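Local atomic coordinates of alpha-1,2-Mannosidase (Trichoderma reesei, PDB entry 1HCU), a protein that probably trims terminal alpha-1,2-linked mannose residues from high-mannose N-glycans, as a calcium-dependent hydrolase of glycosyl hydrolase family 47. Residues A16-W27 with W453-Y462; S397-T405 with I464-A475. One frame throughout, in Å; residues are numbered along the deposited sequence.

Interaction 1 (A16-W27 with W453-Y462); sequences AAAVKAAFQTSW and WFAEALKYAY
Helix segments A16-W27 and W453-Y462 pack antiparallel, their axes 9.2 Å apart at closest approach and their directions 161° apart, with A16 beside Y462 at one end and S26 beside W453 at the other. They belong to the first and last helices of the chain, which the contact joins in the (alpha/alpha)7 barrel of this family. L458 is a knob in the hole formed by V19, A22, F23 and S26. L458 CD1 meets F23 CA at 3.6 Å, while CD2 turns to A22 CB at 4.0 Å and to V19. V19 answers from the other helix: CG1, anti to its backbone N (chi1 -179°), reaches L458 O at 3.3 Å and lies against A461 CB and Y462 CB. Farther along, the Y462 ring turns its edge to A16 O, with CE1 touching A16 CB. Toward the opposite end F454 forms an offset edge-to-face pair with F23, centroids 5.5 Å apart and planes at 82°, the edge of F454 facing the F23 ring. The same F454 rim runs on to the backbone O of S26 and N of W27, and its CE2 lies 3.5 Å from S26 CB. Behind L458, whose CG covers the centre of one W453 face, the indole points its N-H almost in the ring plane at S26, where NE1 donates a 3.1 Å hydrogen bond to OG. S26 OG in turn donates a 2.7 Å hydrogen bond to A22 O, reaching that oxygen from the face opposite S26 N.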
loop_
_atom_site.group_PDB
_atom_site.type_symbol
_atom_site.label_atom_id
_atom_site.label_comp_id
_atom_site.label_asym_id
_atom_site.label_seq_id
_atom_site.Cartn_x
_atom_site.Cartn_y
_atom_site.Cartn_z
ATOM N N ALA A 16 -0.406 10.694 19.258
ATOM C CA ALA A 16 -0.608 9.255 19.106
ATOM C C ALA A 16 -1.950 8.820 19.686
ATOM O O ALA A 16 -2.636 7.972 19.112
ATOM C CB ALA A 16 0.537 8.485 19.790
ATOM N N ALA A 17 -2.318 9.401 20.826
ATOM C CA ALA A 17 -3.581 9.078 21.476
ATOM C C ALA A 17 -4.752 9.431 20.566
ATOM O O ALA A 17 -5.725 8.674 20.487
ATOM C CB ALA A 17 -3.701 9.829 22.814
ATOM N N ALA A 18 -4.660 10.569 19.873
ATOM C CA ALA A 18 -5.733 10.981 18.969
ATOM C C ALA A 18 -5.953 9.950 17.859
ATOM O O ALA A 18 -7.097 9.591 17.547
ATOM C CB ALA A 18 -5.427 12.347 18.366
ATOM N N VAL A 19 -4.863 9.463 17.270
ATOM C CA VAL A 19 -4.959 8.470 16.202
ATOM C C VAL A 19 -5.547 7.176 16.767
ATOM O O VAL A 19 -6.402 6.537 16.151
ATOM C CB VAL A 19 -3.570 8.184 15.588
ATOM C CG1 VAL A 19 -3.688 7.165 14.460
ATOM C CG2 VAL A 19 -2.968 9.479 15.075
ATOM N N LYS A 20 -5.093 6.807 17.958
ATOM C CA LYS A 20 -5.587 5.608 18.612
ATOM C C LYS A 20 -7.093 5.769 18.857
ATOM O O LYS A 20 -7.862 4.819 18.701
ATOM C CB LYS A 20 -4.828 5.388 19.919
ATOM C CG LYS A 20 -5.155 4.082 20.597
ATOM C CD LYS A 20 -4.249 3.824 21.791
ATOM C CE LYS A 20 -4.648 2.519 22.454
ATOM N NZ LYS A 20 -3.777 2.165 23.596
ATOM N N ALA A 21 -7.515 6.983 19.206
ATOM C CA ALA A 21 -8.928 7.267 19.447
ATOM C C ALA A 21 -9.751 7.139 18.156
ATOM O O ALA A 21 -10.885 6.652 18.186
ATOM C CB ALA A 21 -9.088 8.675 20.046
ATOM N N ALA A 22 -9.190 7.580 17.030
ATOM C CA ALA A 22 -9.882 7.472 15.741
ATOM C C ALA A 22 -10.028 6.004 15.350
ATOM O O ALA A 22 -11.034 5.600 14.753
ATOM C CB ALA A 22 -9.120 8.225 14.652
ATOM N N PHE A 23 -9.020 5.204 15.687
ATOM C CA PHE A 23 -9.063 3.780 15.387
ATOM C C PHE A 23 -10.142 3.124 16.254
ATOM O O PHE A 23 -10.949 2.338 15.756
ATOM C CB PHE A 23 -7.684 3.143 15.639
ATOM C CG PHE A 23 -7.631 1.662 15.361
ATOM C CD1 PHE A 23 -8.072 0.744 16.313
ATOM C CD2 PHE A 23 -7.158 1.185 14.139
ATOM C CE1 PHE A 23 -8.046 -0.625 16.057
ATOM C CE2 PHE A 23 -7.128 -0.189 13.869
ATOM C CZ PHE A 23 -7.573 -1.097 14.833
ATOM N N GLN A 24 -10.165 3.468 17.542
ATOM C CA GLN A 24 -11.149 2.918 18.478
ATOM C C GLN A 24 -12.581 3.137 17.971
ATOM O O GLN A 24 -13.390 2.204 17.922
ATOM C CB GLN A 24 -10.983 3.578 19.858
ATOM C CG GLN A 24 -11.882 2.994 20.948
ATOM C CD GLN A 24 -11.457 1.604 21.375
ATOM O OE1 GLN A 24 -12.292 0.745 21.632
ATOM N NE2 GLN A 24 -10.156 1.381 21.462
ATOM N N THR A 25 -12.875 4.379 17.591
ATOM C CA THR A 25 -14.187 4.757 17.073
ATOM C C THR A 25 -14.537 3.918 15.830
ATOM O O THR A 25 -15.599 3.279 15.760
ATOM C CB THR A 25 -14.191 6.260 16.716
ATOM O OG1 THR A 25 -13.916 7.023 17.899
ATOM C CG2 THR A 25 -15.523 6.682 16.140
ATOM N N SER A 26 -13.628 3.922 14.858
ATOM C CA SER A 26 -13.795 3.167 13.622
ATOM C C SER A 26 -14.074 1.685 13.922
ATOM O O SER A 26 -14.960 1.075 13.319
ATOM C CB SER A 26 -12.532 3.304 12.766
ATOM O OG SER A 26 -12.221 4.675 12.552
ATOM N N TRP A 27 -13.329 1.115 14.868
ATOM C CA TRP A 27 -13.534 -0.283 15.225
ATOM C C TRP A 27 -14.900 -0.552 15.853
ATOM O O TRP A 27 -15.607 -1.466 15.426
ATOM C CB TRP A 27 -12.445 -0.778 16.174
ATOM C CG TRP A 27 -12.718 -2.180 16.634
ATOM C CD1 TRP A 27 -13.231 -2.568 17.844
ATOM C CD2 TRP A 27 -12.590 -3.371 15.853
ATOM N NE1 TRP A 27 -13.433 -3.926 17.857
ATOM C CE2 TRP A 27 -13.049 -4.444 16.647
ATOM C CE3 TRP A 27 -12.136 -3.635 14.554
ATOM C CZ2 TRP A 27 -13.068 -5.764 16.185
ATOM C CZ3 TRP A 27 -12.156 -4.953 14.093
ATOM C CH2 TRP A 27 -12.618 -5.998 14.909
ATOM N N TRP A 453 -8.075 1.640 5.800
ATOM C CA TRP A 453 -8.154 2.769 6.721
ATOM C C TRP A 453 -7.591 2.214 8.034
ATOM O O TRP A 453 -6.756 2.846 8.680
ATOM C CB TRP A 453 -9.606 3.205 6.889
ATOM C CG TRP A 453 -9.869 4.165 8.017
ATOM C CD1 TRP A 453 -10.727 3.974 9.061
ATOM C CD2 TRP A 453 -9.328 5.487 8.182
ATOM N NE1 TRP A 453 -10.760 5.090 9.863
ATOM C CE2 TRP A 453 -9.911 6.033 9.348
ATOM C CE3 TRP A 453 -8.412 6.260 7.457
ATOM C CZ2 TRP A 453 -9.611 7.320 9.806
ATOM C CZ3 TRP A 453 -8.111 7.540 7.912
ATOM C CH2 TRP A 453 -8.711 8.057 9.079
ATOM N N PHE A 454 -8.031 1.009 8.396
ATOM C CA PHE A 454 -7.574 0.336 9.609
ATOM C C PHE A 454 -6.114 -0.100 9.536
ATOM O O PHE A 454 -5.334 0.136 10.459
ATOM C CB PHE A 454 -8.398 -0.928 9.888
ATOM C CG PHE A 454 -9.773 -0.662 10.413
ATOM C CD1 PHE A 454 -10.892 -0.904 9.621
ATOM C CD2 PHE A 454 -9.955 -0.176 11.704
ATOM C CE1 PHE A 454 -12.169 -0.669 10.105
ATOM C CE2 PHE A 454 -11.230 0.064 12.199
ATOM C CZ PHE A 454 -12.340 -0.181 11.400
ATOM N N ALA A 455 -5.750 -0.738 8.431
ATOM C CA ALA A 455 -4.402 -1.261 8.267
ATOM C C ALA A 455 -3.292 -0.276 7.954
ATOM O O ALA A 455 -2.168 -0.433 8.434
ATOM C CB ALA A 455 -4.413 -2.353 7.200
ATOM N N GLU A 456 -3.603 0.743 7.164
ATOM C CA GLU A 456 -2.573 1.678 6.730
ATOM C C GLU A 456 -2.610 3.119 7.218
ATOM O O GLU A 456 -1.699 3.575 7.898
ATOM C CB GLU A 456 -2.539 1.683 5.202
ATOM C CG GLU A 456 -2.387 0.313 4.566
ATOM C CD GLU A 456 -2.045 0.414 3.084
ATOM O OE1 GLU A 456 -2.927 0.140 2.238
ATOM O OE2 GLU A 456 -0.894 0.781 2.773
ATOM N N ALA A 457 -3.642 3.853 6.832
ATOM C CA ALA A 457 -3.728 5.241 7.234
ATOM C C ALA A 457 -3.549 5.418 8.738
ATOM O O ALA A 457 -2.707 6.199 9.172
ATOM C CB ALA A 457 -5.046 5.836 6.787
ATOM N N LEU A 458 -4.317 4.681 9.536
ATOM C CA LEU A 458 -4.227 4.811 10.993
ATOM C C LEU A 458 -2.931 4.237 11.573
ATOM O O LEU A 458 -2.458 4.681 12.621
ATOM C CB LEU A 458 -5.458 4.166 11.652
ATOM C CG LEU A 458 -6.789 4.904 11.404
ATOM C CD1 LEU A 458 -7.960 4.117 12.010
ATOM C CD2 LEU A 458 -6.726 6.291 12.034
ATOM N N LYS A 459 -2.355 3.261 10.878
ATOM C CA LYS A 459 -1.111 2.629 11.301
ATOM C C LYS A 459 0.070 3.600 11.129
ATOM O O LYS A 459 0.812 3.851 12.070
ATOM C CB LYS A 459 -0.881 1.354 10.473
ATOM C CG LYS A 459 0.483 0.700 10.664
ATOM C CD LYS A 459 0.435 -0.455 11.620
ATOM C CE LYS A 459 0.460 -1.811 10.913
ATOM N NZ LYS A 459 -0.756 -2.127 10.107
ATOM N N TYR A 460 0.247 4.151 9.932
ATOM C CA TYR A 460 1.355 5.077 9.714
ATOM C C TYR A 460 1.195 6.349 10.547
ATOM O O TYR A 460 2.175 6.853 11.097
ATOM C CB TYR A 460 1.497 5.426 8.225
ATOM C CG TYR A 460 1.996 4.271 7.369
ATOM C CD1 TYR A 460 3.235 3.669 7.616
ATOM C CD2 TYR A 460 1.215 3.763 6.331
ATOM C CE1 TYR A 460 3.675 2.584 6.848
ATOM C CE2 TYR A 460 1.645 2.685 5.559
ATOM C CZ TYR A 460 2.872 2.096 5.821
ATOM O OH TYR A 460 3.284 1.015 5.069
ATOM N N ALA A 461 -0.035 6.858 10.644
ATOM C CA ALA A 461 -0.300 8.066 11.415
ATOM C C ALA A 461 0.107 7.867 12.879
ATOM O O ALA A 461 0.723 8.740 13.495
ATOM C CB ALA A 461 -1.780 8.434 11.326
ATOM N N TYR A 462 -0.225 6.703 13.421
ATOM C CA TYR A 462 0.105 6.379 14.794
ATOM C C TYR A 462 1.612 6.221 15.026
ATOM O O TYR A 462 2.175 6.819 15.945
ATOM C CB TYR A 462 -0.593 5.087 15.190
ATOM C CG TYR A 462 -0.241 4.631 16.574
ATOM C CD1 TYR A 462 -0.729 5.305 17.687
ATOM C CD2 TYR A 462 0.599 3.541 16.775
ATOM C CE1 TYR A 462 -0.392 4.913 18.965
ATOM C CE2 TYR A 462 0.945 3.138 18.056
ATOM C CZ TYR A 462 0.442 3.831 19.145
ATOM O OH TYR A 462 0.761 3.443 20.417
#

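Interaction 2 (S397-T405 with I464-A475); sequences SLYYAYRVT and IFAEESDVQVQA
I464 begins the contact by sliding past the ring of Y399, its CD1 3.6 Å from Y399 CA and also against Y402 CB; CG1, anti to the backbone N (chi1 -161°), carries CD1 toward the helix, between Y399 and Y402. The chain then loops away and returns at E468, whose OE2 accepts a salt-bridging hydrogen bond from R403 NH1 at 2.6 Å through its syn lone pair, nearly in the guanidinium plane, with a weaker bond from NH2. Q472 follows, laying its CB over the centre of a guanidinium face. At V473 the backbone is gripped twice: its N donates to Y399 OH at 3.2 Å, and its O takes R403 NE at 3.0 Å, again at the guanidinium edge. R403 gets there by curling, bent at both chi2 (-58°) and chi3 (-47°), and its CG covers the Y399 ring near the rim. A lysine in its place, without NE or a flat guanidinium, would probably leave V473 O without its mate and E468 with a less fixed charge partner. A475 ends the run with CB 3.2 Å from R403 O, and a water 2.7 Å from A475 N also bonds to R403 O. The arrangement pins the non-helical chain leaving the last barrel helix against helix 393-405; farther on, this C-terminal extension carries the calcium-site residue T485, consistent with the family 47 plan, in which a C-terminal hairpin plugs the barrel.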
loop_
_atom_site.group_PDB
_atom_site.type_symbol
_atom_site.label_atom_id
_atom_site.label_comp_id
_atom_site.label_asym_id
_atom_site.label_seq_id
_atom_site.Cartn_x
_atom_site.Cartn_y
_atom_site.Cartn_z
ATOM N N SER A 397 4.428 8.148 3.133
ATOM C CA SER A 397 5.662 8.822 2.763
ATOM C C SER A 397 6.156 9.807 3.819
ATOM O O SER A 397 7.358 9.895 4.065
ATOM C CB SER A 397 5.509 9.500 1.403
ATOM O OG SER A 397 5.417 8.511 0.392
ATOM N N LEU A 398 5.235 10.533 4.448
ATOM C CA LEU A 398 5.615 11.472 5.486
ATOM C C LEU A 398 6.262 10.689 6.622
ATOM O O LEU A 398 7.262 11.122 7.200
ATOM C CB LEU A 398 4.388 12.225 6.002
ATOM C CG LEU A 398 3.755 13.193 4.995
ATOM C CD1 LEU A 398 2.410 13.673 5.529
ATOM C CD2 LEU A 398 4.699 14.367 4.747
ATOM N N TYR A 399 5.696 9.530 6.937
ATOM C CA TYR A 399 6.242 8.698 7.995
ATOM C C TYR A 399 7.705 8.347 7.707
ATOM O O TYR A 399 8.569 8.560 8.560
ATOM C CB TYR A 399 5.393 7.433 8.169
ATOM C CG TYR A 399 6.038 6.376 9.032
ATOM C CD1 TYR A 399 6.567 5.220 8.460
ATOM C CD2 TYR A 399 6.160 6.544 10.412
ATOM C CE1 TYR A 399 7.202 4.262 9.236
ATOM C CE2 TYR A 399 6.798 5.587 11.199
ATOM C CZ TYR A 399 7.317 4.451 10.604
ATOM O OH TYR A 399 7.974 3.504 11.363
ATOM N N TYR A 400 7.992 7.828 6.512
ATOM C CA TYR A 400 9.373 7.484 6.161
ATOM C C TYR A 400 10.296 8.701 6.241
ATOM O O TYR A 400 11.436 8.589 6.718
ATOM C CB TYR A 400 9.469 6.897 4.752
ATOM C CG TYR A 400 9.097 5.435 4.641
ATOM C CD1 TYR A 400 7.782 5.048 4.382
ATOM C CD2 TYR A 400 10.070 4.432 4.775
ATOM C CE1 TYR A 400 7.439 3.707 4.253
ATOM C CE2 TYR A 400 9.737 3.081 4.651
ATOM C CZ TYR A 400 8.416 2.730 4.386
ATOM O OH TYR A 400 8.072 1.411 4.221
ATOM N N ALA A 401 9.809 9.851 5.763
ATOM C CA ALA A 401 10.591 11.089 5.783
ATOM C C ALA A 401 11.041 11.416 7.211
ATOM O O ALA A 401 12.203 11.781 7.442
ATOM C CB ALA A 401 9.775 12.242 5.206
ATOM N N TYR A 402 10.129 11.254 8.167
ATOM C CA TYR A 402 10.443 11.514 9.567
ATOM C C TYR A 402 11.435 10.482 10.125
ATOM O O TYR A 402 12.407 10.845 10.782
ATOM C CB TYR A 402 9.160 11.520 10.421
ATOM C CG TYR A 402 9.448 11.671 11.896
ATOM C CD1 TYR A 402 9.379 10.579 12.759
ATOM C CD2 TYR A 402 9.908 12.886 12.411
ATOM C CE1 TYR A 402 9.771 10.684 14.086
ATOM C CE2 TYR A 402 10.303 13.002 13.739
ATOM C CZ TYR A 402 10.238 11.897 14.568
ATOM O OH TYR A 402 10.682 11.995 15.864
ATOM N N ARG A 403 11.193 9.200 9.856
ATOM C CA ARG A 403 12.079 8.138 10.344
ATOM C C ARG A 403 13.504 8.267 9.832
ATOM O O ARG A 403 14.440 7.810 10.490
ATOM C CB ARG A 403 11.544 6.751 9.958
ATOM C CG ARG A 403 10.188 6.389 10.561
ATOM C CD ARG A 403 10.209 6.438 12.081
ATOM N NE ARG A 403 11.378 5.746 12.604
ATOM C CZ ARG A 403 11.734 5.722 13.886
ATOM N NH1 ARG A 403 11.009 6.349 14.800
ATOM N NH2 ARG A 403 12.834 5.086 14.247
ATOM N N VAL A 404 13.676 8.867 8.654
ATOM C CA VAL A 404 15.021 9.030 8.109
ATOM C C VAL A 404 15.687 10.351 8.505
ATOM O O VAL A 404 16.911 10.422 8.529
ATOM C CB VAL A 404 15.048 8.893 6.554
ATOM C CG1 VAL A 404 14.592 10.181 5.878
ATOM C CG2 VAL A 404 16.446 8.519 6.099
ATOM N N THR A 405 14.907 11.387 8.818
ATOM C CA THR A 405 15.502 12.678 9.200
ATOM C C THR A 405 15.476 12.990 10.699
ATOM O O THR A 405 16.398 13.617 11.229
ATOM C CB THR A 405 14.812 13.888 8.518
ATOM O OG1 THR A 405 13.468 14.006 9.003
ATOM C CG2 THR A 405 14.805 13.744 7.012
ATOM N N ILE A 464 4.128 7.388 13.508
ATOM C CA ILE A 464 4.942 8.581 13.399
ATOM C C ILE A 464 4.940 9.397 14.712
ATOM O O ILE A 464 5.853 10.191 14.951
ATOM C CB ILE A 464 4.497 9.438 12.182
ATOM C CG1 ILE A 464 5.619 10.409 11.808
ATOM C CG2 ILE A 464 3.196 10.153 12.478
ATOM C CD1 ILE A 464 5.395 11.131 10.494
ATOM N N PHE A 465 3.940 9.169 15.570
ATOM C CA PHE A 465 3.842 9.869 16.862
ATOM C C PHE A 465 4.151 8.916 18.037
ATOM O O PHE A 465 4.419 9.355 19.157
ATOM C CB PHE A 465 2.427 10.456 17.059
ATOM C CG PHE A 465 1.974 11.388 15.947
ATOM C CD1 PHE A 465 2.708 12.536 15.631
ATOM C CD2 PHE A 465 0.805 11.123 15.228
ATOM C CE1 PHE A 465 2.283 13.399 14.623
ATOM C CE2 PHE A 465 0.374 11.980 14.214
ATOM C CZ PHE A 465 1.114 13.125 13.910
ATOM N N ALA A 466 4.119 7.614 17.759
ATOM C CA ALA A 466 4.347 6.572 18.761
ATOM C C ALA A 466 5.774 6.404 19.274
ATOM O O ALA A 466 6.716 7.011 18.766
ATOM C CB ALA A 466 3.845 5.225 18.225
ATOM N N GLU A 467 5.903 5.550 20.285
ATOM C CA GLU A 467 7.180 5.247 20.919
ATOM C C GLU A 467 7.966 4.269 20.050
ATOM O O GLU A 467 7.399 3.579 19.203
ATOM C CB GLU A 467 6.942 4.612 22.295
ATOM C CG GLU A 467 6.055 5.421 23.243
ATOM C CD GLU A 467 6.767 6.626 23.847
ATOM O OE1 GLU A 467 7.864 6.444 24.434
ATOM O OE2 GLU A 467 6.228 7.752 23.743
ATOM N N GLU A 468 9.273 4.199 20.275
ATOM C CA GLU A 468 10.130 3.297 19.515
ATOM C C GLU A 468 9.771 1.820 19.690
ATOM O O GLU A 468 9.239 1.419 20.720
ATOM C CB GLU A 468 11.593 3.495 19.918
ATOM C CG GLU A 468 12.278 4.663 19.256
ATOM C CD GLU A 468 12.214 4.581 17.734
ATOM O OE1 GLU A 468 12.430 3.476 17.176
ATOM O OE2 GLU A 468 11.954 5.628 17.100
ATOM N N SER A 469 10.069 1.023 18.668
ATOM C CA SER A 469 9.837 -0.421 18.686
ATOM C C SER A 469 10.547 -1.003 17.469
ATOM O O SER A 469 11.109 -0.262 16.662
ATOM C CB SER A 469 8.343 -0.756 18.630
ATOM O OG SER A 469 7.849 -0.755 17.303
ATOM N N ASP A 470 10.523 -2.321 17.333
ATOM C CA ASP A 470 11.175 -2.970 16.201
ATOM C C ASP A 470 10.424 -2.747 14.890
ATOM O O ASP A 470 10.985 -2.886 13.813
ATOM C CB ASP A 470 11.308 -4.473 16.459
ATOM C CG ASP A 470 12.355 -4.792 17.501
ATOM O OD1 ASP A 470 12.128 -4.498 18.698
ATOM O OD2 ASP A 470 13.414 -5.328 17.119
ATOM N N VAL A 471 9.148 -2.412 14.992
ATOM C CA VAL A 471 8.333 -2.184 13.815
ATOM C C VAL A 471 8.729 -0.884 13.113
ATOM O O VAL A 471 8.637 -0.788 11.896
ATOM C CB VAL A 471 6.843 -2.129 14.200
ATOM C CG1 VAL A 471 5.986 -1.946 12.960
ATOM C CG2 VAL A 471 6.462 -3.406 14.924
ATOM N N GLN A 472 9.176 0.105 13.887
ATOM C CA GLN A 472 9.586 1.397 13.338
ATOM C C GLN A 472 10.773 1.211 12.387
ATOM O O GLN A 472 11.683 0.430 12.668
ATOM C CB GLN A 472 9.997 2.355 14.471
ATOM C CG GLN A 472 8.897 2.722 15.488
ATOM C CD GLN A 472 8.020 3.897 15.055
ATOM O OE1 GLN A 472 7.166 4.356 15.818
ATOM N NE2 GLN A 472 8.230 4.387 13.841
ATOM N N VAL A 473 10.777 1.920 11.264
ATOM C CA VAL A 473 11.894 1.780 10.341
ATOM C C VAL A 473 13.126 2.535 10.876
ATOM O O VAL A 473 13.042 3.712 11.230
ATOM C CB VAL A 473 11.520 2.283 8.922
ATOM C CG1 VAL A 473 10.355 1.469 8.366
ATOM C CG2 VAL A 473 11.140 3.725 8.971
ATOM N N GLN A 474 14.260 1.840 10.959
ATOM C CA GLN A 474 15.498 2.433 11.457
ATOM C C GLN A 474 16.305 3.083 10.335
ATOM O O GLN A 474 16.657 2.435 9.345
ATOM C CB GLN A 474 16.355 1.367 12.147
ATOM C CG GLN A 474 15.626 0.568 13.225
ATOM C CD GLN A 474 15.038 1.444 14.311
ATOM O OE1 GLN A 474 15.728 2.277 14.889
ATOM N NE2 GLN A 474 13.755 1.252 14.598
ATOM N N ALA A 475 16.601 4.370 10.508
ATOM C CA ALA A 475 17.352 5.143 9.525
ATOM C C ALA A 475 18.786 4.665 9.345
ATOM O O ALA A 475 19.354 4.786 8.262
ATOM C CB ALA A 475 17.352 6.612 9.917
HETATM O O HOH W 1 15.374 5.751 12.528
#

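Overall arrangement
Interactions 1 and 2 follow one another along helix 451-465: interaction 1 packs its body on the N-terminal helix, and interaction 2 begins at I464 and continues into the chain that follows. Their centres are 16 Å apart, yet they touch, Y460 CD1 lying 3.8 Å from Y399 CD1 and A16 N 3.6 Å from F465 CB. Helix 408-425 lies against both, through L418 on V19 and A461 and through W410 on A401 and Y402. Helix 393-405 begins at the predicted active-site E393, whose side chain is about 9 Å from that of L398 and about 10 Å from that of W453. The bound calcium ion lies about 9 Å from the Y400 side chain and about 13 Å from that of W453.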